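Local coordinates for protein histidinol-phosphate aminotransferase (Clostridium acetobutylicum, PDB 3FTB) that probably acts as a pyridoxal phosphate-dependent aminotransferase, with histidinol phosphate as its likely substrate, at residues 105-108 with 109-113; 164-167 with 168-171; 231-234 with 235-238; 277-280 with 281-285. One frame throughout, in Å; residues are numbered along the deposited sequence.

Contact 1 of 4, residues 105-108 with 109-113; sequences VPSY and AEYEI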
loop_
_atom_site.group_PDB
_atom_site.type_symbol
_atom_site.label_atom_id
_atom_site.label_comp_id
_atom_site.label_asym_id
_atom_site.label_seq_id
_atom_site.Cartn_x
_atom_site.Cartn_y
_atom_site.Cartn_z
ATOM N N VAL A 105 0.857 21.264 -18.590
ATOM C CA VAL A 105 1.338 20.205 -19.455
ATOM C C VAL A 105 2.238 20.833 -20.538
ATOM O O VAL A 105 2.021 21.986 -20.917
ATOM C CB VAL A 105 0.118 19.459 -20.046
ATOM C CG1 VAL A 105 -0.447 20.223 -21.244
ATOM C CG2 VAL A 105 0.470 18.025 -20.396
ATOM N N PRO A 106 3.274 20.103 -21.015
ATOM C CA PRO A 106 3.662 18.722 -20.681
ATOM C C PRO A 106 3.752 18.485 -19.170
ATOM O O PRO A 106 4.032 19.435 -18.418
ATOM C CB PRO A 106 5.059 18.590 -21.305
ATOM C CG PRO A 106 5.120 19.628 -22.338
ATOM C CD PRO A 106 4.265 20.753 -21.892
ATOM N N SER A 107 3.495 17.253 -18.732
ATOM C CA SER A 107 3.704 16.880 -17.336
ATOM C C SER A 107 3.650 15.364 -17.136
ATOM O O SER A 107 3.314 14.618 -18.046
ATOM C CB SER A 107 2.663 17.550 -16.439
ATOM O OG SER A 107 1.368 17.067 -16.757
ATOM N N TYR A 108 3.989 14.922 -15.934
ATOM C CA TYR A 108 3.945 13.507 -15.572
ATOM C C TYR A 108 2.588 12.889 -15.915
ATOM O O TYR A 108 1.540 13.354 -15.441
ATOM C CB TYR A 108 4.242 13.396 -14.086
ATOM C CG TYR A 108 4.392 12.006 -13.529
ATOM C CD1 TYR A 108 5.257 11.097 -14.102
ATOM C CD2 TYR A 108 3.688 11.619 -12.386
ATOM C CE1 TYR A 108 5.401 9.818 -13.576
ATOM C CE2 TYR A 108 3.836 10.347 -11.844
ATOM C CZ TYR A 108 4.692 9.450 -12.443
ATOM O OH TYR A 108 4.833 8.186 -11.907
ATOM N N ALA A 109 2.623 11.847 -16.744
ATOM C CA ALA A 109 1.426 11.180 -17.262
ATOM C C ALA A 109 0.348 10.916 -16.214
ATOM O O ALA A 109 -0.837 11.046 -16.507
ATOM C CB ALA A 109 1.805 9.881 -17.944
ATOM N N GLU A 110 0.767 10.542 -15.006
ATOM C CA GLU A 110 -0.155 10.166 -13.926
ATOM C C GLU A 110 -1.185 11.236 -13.498
ATOM O O GLU A 110 -2.239 10.896 -12.952
ATOM C CB GLU A 110 0.615 9.639 -12.699
ATOM C CG GLU A 110 -0.194 9.727 -11.385
ATOM C CD GLU A 110 0.323 8.834 -10.247
ATOM O OE1 GLU A 110 1.527 8.904 -9.924
ATOM O OE2 GLU A 110 -0.488 8.078 -9.657
ATOM N N TYR A 111 -0.907 12.517 -13.725
ATOM C CA TYR A 111 -1.904 13.517 -13.348
ATOM C C TYR A 111 -3.222 13.251 -14.090
ATOM O O TYR A 111 -4.264 13.097 -13.458
ATOM C CB TYR A 111 -1.429 14.958 -13.580
ATOM C CG TYR A 111 -0.077 15.307 -12.990
ATOM C CD1 TYR A 111 0.459 14.576 -11.938
ATOM C CD2 TYR A 111 0.651 16.386 -13.473
ATOM C CE1 TYR A 111 1.694 14.892 -11.394
ATOM C CE2 TYR A 111 1.897 16.712 -12.935
ATOM C CZ TYR A 111 2.410 15.956 -11.893
ATOM O OH TYR A 111 3.637 16.270 -11.351
ATOM N N GLU A 112 -3.158 13.182 -15.421
ATOM C CA GLU A 112 -4.339 12.983 -16.272
ATOM C C GLU A 112 -4.908 11.559 -16.253
ATOM O O GLU A 112 -6.126 11.361 -16.373
ATOM C CB GLU A 112 -4.028 13.370 -17.721
ATOM C CG GLU A 112 -5.206 13.163 -18.667
ATOM C CD GLU A 112 -4.835 13.299 -20.128
ATOM O OE1 GLU A 112 -3.628 13.431 -20.427
ATOM O OE2 GLU A 112 -5.754 13.271 -20.977
ATOM N N ILE A 113 -4.027 10.573 -16.140
ATOM C CA ILE A 113 -4.452 9.190 -15.995
ATOM C C ILE A 113 -5.439 9.102 -14.840
ATOM O O ILE A 113 -6.562 8.627 -14.997
ATOM C CB ILE A 113 -3.272 8.288 -15.632
ATOM C CG1 ILE A 113 -2.256 8.245 -16.768
ATOM C CG2 ILE A 113 -3.766 6.885 -15.267
ATOM C CD1 ILE A 113 -0.957 7.545 -16.381
HETATM O O HOH W 1 -0.779 15.035 -17.112
HETATM O O HOH W 2 5.679 16.140 -13.249
#
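Y108 and Y111 meet as an offset edge-to-face (T-shaped) pair. The edge of Y108 is turned toward the face of Y111, with ring centroids 6.0 Å apart and planes at 76°. The CB of Y108 adds a CH-pi contact, 4.1 Å from the centroid of the Y111 ring and over its face. Y111 is placed for this by CG lying beside its backbone N (chi1 -51°), which brings the ring back over the turn. There it also covers the carbonyl O of Y108. That oxygen accepts the backbone N of Y111 at 3.1 Å. E110 lies side by side with Y108, though its side chain is poorly ordered. S107 lies along the CD2-CE2 side of the Y111 ring, its OG 3.4 Å from Y111 CD2. The same OG meets a water at 3.0 Å. The OH of Y111 takes a hydrogen bond from a second water and is bonded to D183. In this family such an aspartate usually pairs with the cofactor's pyridine nitrogen, so the turn probably lies beside the cofactor site. A phosphate ion, probably from the crystallisation liquor, lies about 3 Å from the Y108 side chain; such ions often mark pockets. The turn links strand 100-105 to helix 110-117, with Y111 against I103 and, on helix 87-95, I91.

Contact 2 of 4, residues 164-167 with 168-171; sequences EKFI and HVLK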
loop_
_atom_site.group_PDB
_atom_site.type_symbol
_atom_site.label_atom_id
_atom_site.label_comp_id
_atom_site.label_asym_id
_atom_site.label_seq_id
_atom_site.Cartn_x
_atom_site.Cartn_y
_atom_site.Cartn_z
ATOM N N GLU A 164 7.874 34.239 -7.115
ATOM C CA GLU A 164 7.328 35.591 -7.244
ATOM C C GLU A 164 6.085 35.677 -8.162
ATOM O O GLU A 164 5.077 36.272 -7.781
ATOM C CB GLU A 164 8.427 36.588 -7.637
ATOM C CG GLU A 164 7.926 37.976 -8.026
ATOM C CD GLU A 164 7.754 38.133 -9.529
ATOM O OE1 GLU A 164 8.652 37.681 -10.275
ATOM O OE2 GLU A 164 6.734 38.710 -9.969
ATOM N N LYS A 165 6.145 35.062 -9.343
ATOM C CA LYS A 165 5.030 35.099 -10.300
ATOM C C LYS A 165 3.824 34.270 -9.859
ATOM O O LYS A 165 2.676 34.622 -10.143
ATOM C CB LYS A 165 5.475 34.595 -11.675
ATOM C CG LYS A 165 6.753 35.203 -12.204
ATOM C CD LYS A 165 6.830 35.052 -13.718
ATOM C CE LYS A 165 7.891 35.961 -14.317
ATOM N NZ LYS A 165 7.735 36.088 -15.796
ATOM N N PHE A 166 4.094 33.149 -9.192
ATOM C CA PHE A 166 3.046 32.216 -8.795
ATOM C C PHE A 166 2.283 32.724 -7.570
ATOM O O PHE A 166 1.162 32.272 -7.308
ATOM C CB PHE A 166 3.660 30.840 -8.506
ATOM C CG PHE A 166 2.697 29.682 -8.656
ATOM C CD1 PHE A 166 2.345 29.203 -9.914
ATOM C CD2 PHE A 166 2.178 29.045 -7.536
ATOM C CE1 PHE A 166 1.471 28.123 -10.051
ATOM C CE2 PHE A 166 1.312 27.967 -7.669
ATOM C CZ PHE A 166 0.959 27.510 -8.932
ATOM N N ILE A 167 2.880 33.657 -6.824
ATOM C CA ILE A 167 2.226 34.183 -5.629
ATOM C C ILE A 167 0.884 34.812 -5.982
ATOM O O ILE A 167 -0.053 34.794 -5.183
ATOM C CB ILE A 167 3.108 35.198 -4.856
ATOM C CG1 ILE A 167 4.439 34.552 -4.441
ATOM C CG2 ILE A 167 2.368 35.731 -3.621
ATOM C CD1 ILE A 167 4.315 33.141 -3.846
ATOM N N HIS A 168 0.787 35.356 -7.187
ATOM C CA HIS A 168 -0.488 35.877 -7.669
ATOM C C HIS A 168 -1.489 34.751 -7.854
ATOM O O HIS A 168 -2.680 34.925 -7.607
ATOM C CB HIS A 168 -0.286 36.662 -8.957
ATOM C CG HIS A 168 0.778 37.705 -8.843
ATOM N ND1 HIS A 168 0.538 38.958 -8.325
ATOM C CD2 HIS A 168 2.101 37.667 -9.140
ATOM C CE1 HIS A 168 1.660 39.657 -8.328
ATOM N NE2 HIS A 168 2.623 38.895 -8.816
ATOM N N VAL A 169 -1.001 33.587 -8.271
ATOM C CA VAL A 169 -1.859 32.407 -8.342
ATOM C C VAL A 169 -2.249 31.960 -6.929
ATOM O O VAL A 169 -3.416 31.694 -6.649
ATOM C CB VAL A 169 -1.187 31.230 -9.116
ATOM C CG1 VAL A 169 -2.182 30.099 -9.361
ATOM C CG2 VAL A 169 -0.639 31.699 -10.419
ATOM N N LEU A 170 -1.269 31.894 -6.033
ATOM C CA LEU A 170 -1.517 31.456 -4.674
ATOM C C LEU A 170 -2.533 32.362 -3.987
ATOM O O LEU A 170 -3.487 31.883 -3.372
ATOM C CB LEU A 170 -0.218 31.408 -3.872
ATOM C CG LEU A 170 0.722 30.248 -4.198
ATOM C CD1 LEU A 170 1.661 30.006 -3.033
ATOM C CD2 LEU A 170 -0.053 28.978 -4.528
ATOM N N LYS A 171 -2.329 33.672 -4.100
ATOM C CA LYS A 171 -3.238 34.646 -3.494
ATOM C C LYS A 171 -4.658 34.581 -4.039
ATOM O O LYS A 171 -5.590 34.877 -3.318
ATOM C CB LYS A 171 -2.698 36.070 -3.640
ATOM C CG LYS A 171 -1.720 36.490 -2.555
ATOM C CD LYS A 171 -1.038 37.817 -2.900
ATOM C CE LYS A 171 -0.258 38.362 -1.713
ATOM N NZ LYS A 171 0.081 37.282 -0.738
HETATM O O HOH W 3 5.629 40.429 -8.383
#
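Residues 164-167 continue without a break into 168-171 along helix 163-176, with a kink here, where H168 N and V169 N do not make the usual i to i-4 bonds. V169 N instead makes a weak bond to F166 O, at 2.7 Å with an angle of only 115°. Regular i to i+4 bonding resumes at once: L170 N gives to the same F166 O at 2.8 Å, and K171 N gives to I167 O. The carbonyl of F166 thus serves two donors.

On the buried side, V169 sits over the face of the F166 ring. Its CB is 4.0 Å from the ring centroid and 5° off the normal, a well-centred CH-pi contact. The F166 ring gets there with CG anti to N (chi1 -156°). L170 approaches the same ring obliquely, with its CD2 3.6 Å from F166 CE2. On the outer side, the H168 ring turns its edge to K165 O, and H168 CD2 lies 3.3 Å from that oxygen. A water bridges E164 OE2, at 2.6 Å, and H168 NE2, weakly. K171 bends past I167 CG2, and its NZ is bonded to Y204.

This helix is the crossover of the beta-alpha-beta unit between strands 147-151 and 179-183. F166 and L170 pack on I180 of strand 179-183, while V169 meets I138 and I139 of helix 135-141.

Contact 3 of 4, residues 231-234 with 235-238; sequences NKEI and AAKI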
loop_
_atom_site.group_PDB
_atom_site.type_symbol
_atom_site.label_atom_id
_atom_site.label_comp_id
_atom_site.label_asym_id
_atom_site.label_seq_id
_atom_site.Cartn_x
_atom_site.Cartn_y
_atom_site.Cartn_z
ATOM N N ASN A 231 -4.419 22.534 5.370
ATOM C CA ASN A 231 -5.843 22.260 5.239
ATOM C C ASN A 231 -6.218 20.946 5.912
ATOM O O ASN A 231 -6.521 19.949 5.246
ATOM C CB ASN A 231 -6.256 22.241 3.767
ATOM C CG ASN A 231 -7.757 22.123 3.582
ATOM O OD1 ASN A 231 -8.462 21.502 4.392
ATOM N ND2 ASN A 231 -8.256 22.716 2.506
ATOM N N LYS A 232 -6.208 20.958 7.239
ATOM C CA LYS A 232 -6.521 19.769 8.022
ATOM C C LYS A 232 -7.736 18.986 7.515
ATOM O O LYS A 232 -7.759 17.759 7.588
ATOM C CB LYS A 232 -6.687 20.140 9.493
ATOM C CG LYS A 232 -5.403 19.998 10.299
ATOM C CD LYS A 232 -4.329 20.963 9.816
ATOM C CE LYS A 232 -4.414 22.309 10.520
ATOM N NZ LYS A 232 -3.270 23.179 10.173
ATOM N N GLU A 233 -8.732 19.684 6.982
ATOM C CA GLU A 233 -9.942 19.001 6.522
ATOM C C GLU A 233 -9.717 18.170 5.247
ATOM O O GLU A 233 -10.346 17.125 5.051
ATOM C CB GLU A 233 -11.117 19.983 6.372
ATOM C CG GLU A 233 -12.463 19.304 6.039
ATOM C CD GLU A 233 -12.757 18.039 6.878
ATOM O OE1 GLU A 233 -13.211 17.013 6.311
ATOM O OE2 GLU A 233 -12.541 18.068 8.110
ATOM N N ILE A 234 -8.802 18.619 4.397
ATOM C CA ILE A 234 -8.514 17.905 3.159
ATOM C C ILE A 234 -7.668 16.663 3.417
ATOM O O ILE A 234 -7.701 15.710 2.636
ATOM C CB ILE A 234 -7.845 18.825 2.120
ATOM C CG1 ILE A 234 -8.921 19.601 1.370
ATOM C CG2 ILE A 234 -7.009 18.037 1.133
ATOM C CD1 ILE A 234 -8.411 20.291 0.138
ATOM N N ALA A 235 -6.924 16.671 4.519
ATOM C CA ALA A 235 -6.189 15.484 4.949
ATOM C C ALA A 235 -7.155 14.472 5.564
ATOM O O ALA A 235 -7.042 13.262 5.345
ATOM C CB ALA A 235 -5.097 15.868 5.946
ATOM N N ALA A 236 -8.109 14.977 6.337
ATOM C CA ALA A 236 -9.132 14.120 6.902
ATOM C C ALA A 236 -9.904 13.425 5.788
ATOM O O ALA A 236 -10.265 12.262 5.908
ATOM C CB ALA A 236 -10.073 14.922 7.792
ATOM N N LYS A 237 -10.147 14.142 4.700
ATOM C CA LYS A 237 -10.894 13.584 3.577
ATOM C C LYS A 237 -10.108 12.504 2.809
ATOM O O LYS A 237 -10.680 11.529 2.301
ATOM C CB LYS A 237 -11.315 14.707 2.625
ATOM C CG LYS A 237 -12.278 15.721 3.217
ATOM C CD LYS A 237 -12.470 16.891 2.255
ATOM C CE LYS A 237 -13.501 17.888 2.755
ATOM N NZ LYS A 237 -13.682 19.004 1.797
ATOM N N ILE A 238 -8.794 12.690 2.718
ATOM C CA ILE A 238 -7.936 11.730 2.049
ATOM C C ILE A 238 -7.735 10.493 2.910
ATOM O O ILE A 238 -7.668 9.376 2.392
ATOM C CB ILE A 238 -6.579 12.348 1.675
ATOM C CG1 ILE A 238 -6.777 13.420 0.601
ATOM C CG2 ILE A 238 -5.652 11.267 1.179
ATOM C CD1 ILE A 238 -5.602 14.329 0.429
#
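I234 and I238 meet one turn apart in helix 232-239, which N231 precedes as an asparagine N-cap. The capping bond runs from I234 N to N231 OD1, at 2.9 Å. The donor stands above the plane of the amide rather than on a lone pair. The side-chain ND2 of N231 also bonds weakly to S205 O, which may help to fix the amide.

Backbone bonds then follow the helix. A236 N gives to K232 O at 3.1 Å and K237 N gives to E233 O at 3.0 Å. I238 N gives to I234 O at 3.2 Å, tying the isoleucine pair. A235 N makes two weak bonds, to the carbonyls of N231 and K232.

Apolar contact is made on the buried side. I234 CG2 lies 4.0 Å from I238 CD1, and both side chains pack on L97. A235 and I238 also touch V82 of strand 80-84, so this side sits against an outermost strand of the seven-stranded sheet.

Charged chains occupy the exposed side. E233 bends at chi2 (44°) and crosses the extended K237 at about a right angle. It meets the lysine's methylenes rather than its charge: E233 OE1 is 3.5 Å from K237 CG but 5.0 Å from K237 NZ.

Contact 4 of 4, residues 277-280 with 281-285; sequences KRFI and EELNK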
loop_
_atom_site.group_PDB
_atom_site.type_symbol
_atom_site.label_atom_id
_atom_site.label_comp_id
_atom_site.label_asym_id
_atom_site.label_seq_id
_atom_site.Cartn_x
_atom_site.Cartn_y
_atom_site.Cartn_z
ATOM N N LYS A 277 25.685 20.232 -14.061
ATOM C CA LYS A 277 26.288 21.345 -14.787
ATOM C C LYS A 277 27.170 20.865 -15.937
ATOM O O LYS A 277 27.141 21.437 -17.026
ATOM C CB LYS A 277 27.093 22.241 -13.835
ATOM C CG LYS A 277 27.520 23.569 -14.437
ATOM C CD LYS A 277 28.256 24.424 -13.417
ATOM C CE LYS A 277 28.878 25.651 -14.075
ATOM N NZ LYS A 277 29.914 25.283 -15.083
ATOM N N ARG A 278 27.946 19.813 -15.690
ATOM C CA ARG A 278 28.831 19.256 -16.707
ATOM C C ARG A 278 28.032 18.533 -17.782
ATOM O O ARG A 278 28.197 18.783 -18.975
ATOM C CB ARG A 278 29.831 18.280 -16.076
ATOM C CG ARG A 278 30.951 17.844 -17.012
ATOM C CD ARG A 278 31.711 16.649 -16.456
ATOM N NE ARG A 278 30.907 15.430 -16.500
ATOM C CZ ARG A 278 31.129 14.413 -17.328
ATOM N NH1 ARG A 278 32.138 14.464 -18.184
ATOM N NH2 ARG A 278 30.345 13.340 -17.298
ATOM N N PHE A 279 27.172 17.622 -17.344
ATOM C CA PHE A 279 26.335 16.844 -18.246
ATOM C C PHE A 279 25.724 17.738 -19.335
ATOM O O PHE A 279 25.764 17.414 -20.528
ATOM C CB PHE A 279 25.239 16.115 -17.445
ATOM C CG PHE A 279 24.538 15.036 -18.219
ATOM C CD1 PHE A 279 25.240 13.939 -18.702
ATOM C CD2 PHE A 279 23.183 15.121 -18.481
ATOM C CE1 PHE A 279 24.603 12.954 -19.411
ATOM C CE2 PHE A 279 22.543 14.135 -19.200
ATOM C CZ PHE A 279 23.259 13.049 -19.666
ATOM N N ILE A 280 25.179 18.877 -18.919
ATOM C CA ILE A 280 24.505 19.784 -19.837
ATOM C C ILE A 280 25.475 20.466 -20.810
ATOM O O ILE A 280 25.089 20.834 -21.925
ATOM C CB ILE A 280 23.693 20.853 -19.077
ATOM C CG1 ILE A 280 22.288 20.336 -18.724
ATOM C CG2 ILE A 280 23.575 22.124 -19.909
ATOM C CD1 ILE A 280 22.249 18.976 -18.034
ATOM N N GLU A 281 26.730 20.640 -20.399
ATOM C CA GLU A 281 27.721 21.257 -21.288
ATOM C C GLU A 281 28.156 20.247 -22.328
ATOM O O GLU A 281 28.298 20.576 -23.507
ATOM C CB GLU A 281 28.923 21.800 -20.509
ATOM C CG GLU A 281 28.631 23.131 -19.809
ATOM C CD GLU A 281 29.610 23.446 -18.693
ATOM O OE1 GLU A 281 30.225 22.491 -18.168
ATOM O OE2 GLU A 281 29.758 24.641 -18.337
ATOM N N GLU A 282 28.346 19.008 -21.890
ATOM C CA GLU A 282 28.632 17.920 -22.812
ATOM C C GLU A 282 27.489 17.677 -23.813
ATOM O O GLU A 282 27.744 17.442 -24.999
ATOM C CB GLU A 282 28.951 16.651 -22.029
ATOM C CG GLU A 282 30.109 16.831 -21.078
ATOM C CD GLU A 282 31.317 17.403 -21.776
ATOM O OE1 GLU A 282 31.743 18.516 -21.403
ATOM O OE2 GLU A 282 31.823 16.749 -22.713
ATOM N N LEU A 283 26.239 17.731 -23.348
ATOM C CA LEU A 283 25.089 17.529 -24.235
ATOM C C LEU A 283 25.018 18.658 -25.249
ATOM O O LEU A 283 24.576 18.465 -26.384
ATOM C CB LEU A 283 23.762 17.460 -23.460
ATOM C CG LEU A 283 23.257 16.153 -22.831
ATOM C CD1 LEU A 283 21.899 16.410 -22.223
ATOM C CD2 LEU A 283 23.170 15.001 -23.834
ATOM N N ASN A 284 25.458 19.842 -24.836
ATOM C CA ASN A 284 25.337 21.024 -25.689
ATOM C C ASN A 284 26.280 20.953 -26.887
ATOM O O ASN A 284 26.063 21.616 -27.898
ATOM C CB ASN A 284 25.555 22.313 -24.882
ATOM C CG ASN A 284 24.257 22.888 -24.322
ATOM O OD1 ASN A 284 24.186 23.240 -23.149
ATOM N ND2 ASN A 284 23.230 22.996 -25.166
ATOM N N LYS A 285 27.316 20.125 -26.762
ATOM C CA LYS A 285 28.298 19.923 -27.816
ATOM C C LYS A 285 27.810 18.929 -28.871
ATOM O O LYS A 285 28.268 18.960 -30.020
ATOM C CB LYS A 285 29.626 19.440 -27.216
ATOM C CG LYS A 285 30.281 20.415 -26.234
ATOM C CD LYS A 285 31.374 19.722 -25.418
ATOM C CE LYS A 285 32.304 20.719 -24.742
ATOM N NZ LYS A 285 31.565 21.672 -23.865
#
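F279 lays one ring face against L283, a turn further along helix 262-285. L283 CG stands over that face, offset toward the rim, and L283 CD1 comes within 3.8 Å of F279 CE2. A chi1 of -166° swings the F279 ring along the helix toward L283. The backbone ties the same pair, since L283 N gives to F279 O at 2.9 Å.

K277 and E281 cross obliquely on the exposed side. Their salt bridge joins K277 NZ to E281 OE2 at 3.3 Å, and is weak as a hydrogen bond. The lysine chain is extended until it bends at its last torsion (chi4 -63°), which turns NZ toward the acid.

R278 and E282 touch without a salt bridge. E282 CG sits over one face of the guanidinium, 4.3 Å from R278 NH1, but the charged atoms stay 5.1 Å apart (R278 NH1 to E282 OE2). The arginine's salt bridge is with E275, and it also bonds T348 of helix 344-359. E282 N donates to R278 O, at 2.9 Å.

F279, I280 and L283 all pack on V300 of strand 299-304. The chemistry is therefore that of an amphipathic helix. Apolar side chains hold it to the smaller sheet, while R278 and E282 face helix 344-359. The K277-E281 salt bridge lies on the exposed side, and its length and setting suggest a weak bridge.

The four contacts follow one another along the chain without overlap, and none touches another. Contacts 1, 2 and 3 belong to the part built on the seven-stranded mixed sheet. Contact 1 follows strand 100-105, contact 2 lies on the helix between strands 147-151 and 179-183, and contact 3 follows strand 225-229. Their centres form a nearly even triangle, 22 to 23 Å apart. Contact 4 lies on helix 262-285 beside the five-stranded sheet. Its centre is about 44 Å from that of contact 3, across the chain's centre. The two sheets are consistent with the two-domain fold type I of pyridoxal phosphate enzymes. Contact 1 is the most central; the others lie on helices farther out.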